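Lipoteichoic acid primase (Listeria monocytogenes, PDB 4UOP) is a sulfatase-family protein whose extracellular catalytic domain holds a magnesium ion. Local coordinates at residues Ile288-Leu293 with Lys308-Asp313. Residues are numbered along the deposited sequence; the frame is centred on the assembly and turned at random.
Sequences IKTDQL and KAEPAD
E310 reaches across to T290 and D291, the two residues of the short 3-10 turn that carry the contact. Its CB points at this turn. The next carbon, CG, meets the carboxylate of D291, lying 3.9 Å from D291 OD2. A turn about the CB-CG bond (chi2 -81°) folds the chain and brings CD past the same oxygen, E310 CD to D291 OD2 being 4.1 Å. The two acidic side chains run antiparallel alongside one another, their carboxylate planes 67° apart. E310 OE2 and D291 OD2 come within 4.1 Å, a like-charge approach that would be expected to cost some energy and perhaps raise the proton affinity of one group. E310 OE2 also comes 3.6 Å from T290 OG1, too long to count as a hydrogen bond, and the E310 side chain lies roughly perpendicular to that of T290. The stronger polar partner of T290 OG1 is the carboxylate of D314, with which it hydrogen-bonds; E310 OE1 takes a weak hydrogen bond from D314 N. D314 therefore joins the two sides indirectly, by its side chain to one and its backbone to the other. Each segment also has its own backbone turn: Q292 N hydrogen-bonds to K289 O at 3.0 Å, and D313 N to A309 O at 3.1 Å, spanning the cis peptide before P311. Small in area, the contact brings together two parts of one long loop that follows strand 277-283 and the magnesium ligands D284 and H285. I288 and L293 pack on helix 246-271, while K289 forms a salt bridge with D228 of the second subunit. Segment 308-313 leads into the short helix 312-315, and its A309, P311 and A312 rest on M388 of strand 387-390 in the five-stranded antiparallel sheet.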
ATOM      1  N   ILE B 288       3.362  -6.198  16.906  1.00 21.24           N
ATOM      2  CA  ILE B 288       2.582  -7.313  17.451  1.00 22.90           C
ATOM      3  C   ILE B 288       1.105  -6.923  17.467  1.00 23.16           C
ATOM      4  O   ILE B 288       0.713  -5.931  18.097  1.00 21.51           O
ATOM      5  CB  ILE B 288       3.044  -7.657  18.879  1.00 22.77           C
ATOM      6  CG1 ILE B 288       4.566  -7.918  18.937  1.00 23.80           C
ATOM      7  CG2 ILE B 288       2.224  -8.817  19.435  1.00 23.99           C
ATOM      8  CD1 ILE B 288       5.072  -9.120  18.144  1.00 24.66           C
ATOM      9  N   LYS B 289       0.287  -7.680  16.746  1.00 24.19           N
ATOM     10  CA  LYS B 289      -1.160  -7.504  16.817  1.00 27.11           C
ATOM     11  C   LYS B 289      -1.637  -8.239  18.062  1.00 26.35           C
ATOM     12  O   LYS B 289      -1.738  -9.478  18.060  1.00 25.11           O
ATOM     13  CB  LYS B 289      -1.835  -8.040  15.563  1.00 30.59           C
ATOM     14  CG  LYS B 289      -1.409  -7.320  14.303  1.00 35.52           C
ATOM     15  CD  LYS B 289      -2.571  -7.157  13.340  1.00 41.06           C
ATOM     16  CE  LYS B 289      -2.182  -6.310  12.138  1.00 44.31           C
ATOM     17  NZ  LYS B 289      -1.286  -7.042  11.203  1.00 45.92           N
ATOM     18  N   THR B 290      -1.891  -7.491  19.132  1.00 24.33           N
ATOM     19  CA  THR B 290      -2.053  -8.105  20.445  1.00 25.74           C
ATOM     20  C   THR B 290      -3.353  -8.902  20.543  1.00 28.74           C
ATOM     21  O   THR B 290      -3.412  -9.867  21.299  1.00 28.19           O
ATOM     22  CB  THR B 290      -1.972  -7.089  21.597  1.00 25.32           C
ATOM     23  OG1 THR B 290      -2.896  -6.014  21.358  1.00 25.91           O
ATOM     24  CG2 THR B 290      -0.555  -6.533  21.722  1.00 25.21           C
ATOM     25  N   ASP B 291      -4.380  -8.508  19.793  1.00 30.67           N
ATOM     26  CA  ASP B 291      -5.642  -9.255  19.798  1.00 34.50           C
ATOM     27  C   ASP B 291      -5.520 -10.609  19.082  1.00 34.30           C
ATOM     28  O   ASP B 291      -6.365 -11.475  19.283  1.00 36.01           O
ATOM     29  CB  ASP B 291      -6.822  -8.410  19.261  1.00 38.92           C
ATOM     30  CG  ASP B 291      -6.665  -8.002  17.807  1.00 43.12           C
ATOM     31  OD1 ASP B 291      -5.981  -8.725  17.037  1.00 48.71           O
ATOM     32  OD2 ASP B 291      -7.234  -6.927  17.441  1.00 51.54           O
ATOM     33  N   GLN B 292      -4.462 -10.786  18.284  1.00 31.82           N
ATOM     34  CA  GLN B 292      -4.177 -12.045  17.604  1.00 32.79           C
ATOM     35  C   GLN B 292      -3.212 -12.964  18.357  1.00 30.32           C
ATOM     36  O   GLN B 292      -2.868 -14.034  17.856  1.00 30.35           O
ATOM     37  CB  GLN B 292      -3.612 -11.792  16.210  1.00 35.68           C
ATOM     38  CG  GLN B 292      -4.590 -11.082  15.286  1.00 39.83           C
ATOM     39  CD  GLN B 292      -4.310 -11.287  13.806  1.00 43.17           C
ATOM     40  OE1 GLN B 292      -3.926 -12.377  13.375  1.00 45.37           O
ATOM     41  NE2 GLN B 292      -4.585 -10.266  13.012  1.00 46.43           N
ATOM     42  N   LEU B 293      -2.768 -12.565  19.546  1.00 28.28           N
ATOM     43  CA  LEU B 293      -1.876 -13.421  20.336  1.00 27.55           C
ATOM     44  C   LEU B 293      -2.611 -14.680  20.785  1.00 27.86           C
ATOM     45  O   LEU B 293      -3.827 -14.652  20.982  1.00 25.57           O
ATOM     46  CB  LEU B 293      -1.356 -12.686  21.580  1.00 27.35           C
ATOM     47  CG  LEU B 293      -0.319 -11.583  21.344  1.00 25.91           C
ATOM     48  CD1 LEU B 293      -0.132 -10.752  22.606  1.00 26.43           C
ATOM     49  CD2 LEU B 293       1.008 -12.177  20.897  1.00 26.89           C
ATOM     50  N   LYS B 308      -9.458   0.629  24.890  1.00 23.47           N
ATOM     51  CA  LYS B 308     -10.339  -0.472  24.534  1.00 24.79           C
ATOM     52  C   LYS B 308     -10.981  -0.190  23.189  1.00 26.34           C
ATOM     53  O   LYS B 308     -12.208  -0.160  23.059  1.00 25.94           O
ATOM     54  CB  LYS B 308     -11.387  -0.712  25.632  1.00 26.28           C
ATOM     55  CG  LYS B 308     -10.777  -1.212  26.928  1.00 28.20           C
ATOM     56  CD  LYS B 308     -11.848  -1.565  27.953  1.00 31.08           C
ATOM     57  CE  LYS B 308     -11.281  -1.635  29.364  1.00 34.47           C
ATOM     58  NZ  LYS B 308     -12.340  -1.953  30.366  1.00 37.24           N
ATOM     59  N   ALA B 309     -10.125   0.009  22.189  1.00 25.04           N
ATOM     60  CA  ALA B 309     -10.539   0.197  20.824  1.00 26.35           C
ATOM     61  C   ALA B 309      -9.377  -0.272  19.979  1.00 27.62           C
ATOM     62  O   ALA B 309      -8.225  -0.027  20.335  1.00 27.16           O
ATOM     63  CB  ALA B 309     -10.838   1.661  20.557  1.00 26.86           C
ATOM     64  N   GLU B 310      -9.656  -0.980  18.894  1.00 28.38           N
ATOM     65  CA  GLU B 310      -8.594  -1.393  17.987  1.00 29.32           C
ATOM     66  C   GLU B 310      -8.840  -0.795  16.604  1.00 27.64           C
ATOM     67  O   GLU B 310      -9.982  -0.645  16.181  1.00 26.97           O
ATOM     68  CB  GLU B 310      -8.416  -2.925  17.948  1.00 34.24           C
ATOM     69  CG  GLU B 310      -7.882  -3.542  19.251  1.00 36.42           C
ATOM     70  CD  GLU B 310      -6.350  -3.474  19.482  1.00 39.37           C
ATOM     71  OE1 GLU B 310      -5.602  -2.601  18.924  1.00 32.98           O
ATOM     72  OE2 GLU B 310      -5.875  -4.334  20.284  1.00 37.80           O
ATOM     73  N   PRO B 311      -7.759  -0.424  15.897  1.00 26.24           N
ATOM     74  CA  PRO B 311      -6.361  -0.702  16.257  1.00 25.82           C
ATOM     75  C   PRO B 311      -5.683   0.343  17.144  1.00 24.35           C
ATOM     76  O   PRO B 311      -4.452   0.337  17.253  1.00 25.10           O
ATOM     77  CB  PRO B 311      -5.684  -0.764  14.900  1.00 25.34           C
ATOM     78  CG  PRO B 311      -6.408   0.275  14.120  1.00 25.54           C
ATOM     79  CD  PRO B 311      -7.847   0.186  14.562  1.00 25.36           C
ATOM     80  N   ALA B 312      -6.472   1.209  17.787  1.00 23.20           N
ATOM     81  CA  ALA B 312      -5.939   2.281  18.596  1.00 21.37           C
ATOM     82  C   ALA B 312      -4.928   1.791  19.612  1.00 21.03           C
ATOM     83  O   ALA B 312      -3.853   2.376  19.733  1.00 19.84           O
ATOM     84  CB  ALA B 312      -7.061   3.044  19.307  1.00 22.23           C
ATOM     85  N   ASP B 313      -5.243   0.726  20.340  1.00 20.43           N
ATOM     86  CA  ASP B 313      -4.347   0.316  21.410  1.00 20.27           C
ATOM     87  C   ASP B 313      -2.967  -0.057  20.880  1.00 19.38           C
ATOM     88  O   ASP B 313      -1.981   0.381  21.440  1.00 19.40           O
ATOM     89  CB  ASP B 313      -4.871  -0.845  22.234  1.00 20.95           C
ATOM     90  CG  ASP B 313      -4.133  -0.974  23.556  1.00 20.93           C
ATOM     91  OD1 ASP B 313      -3.960   0.054  24.259  1.00 20.18           O
ATOM     92  OD2 ASP B 313      -3.696  -2.096  23.894  1.00 21.64           O
TER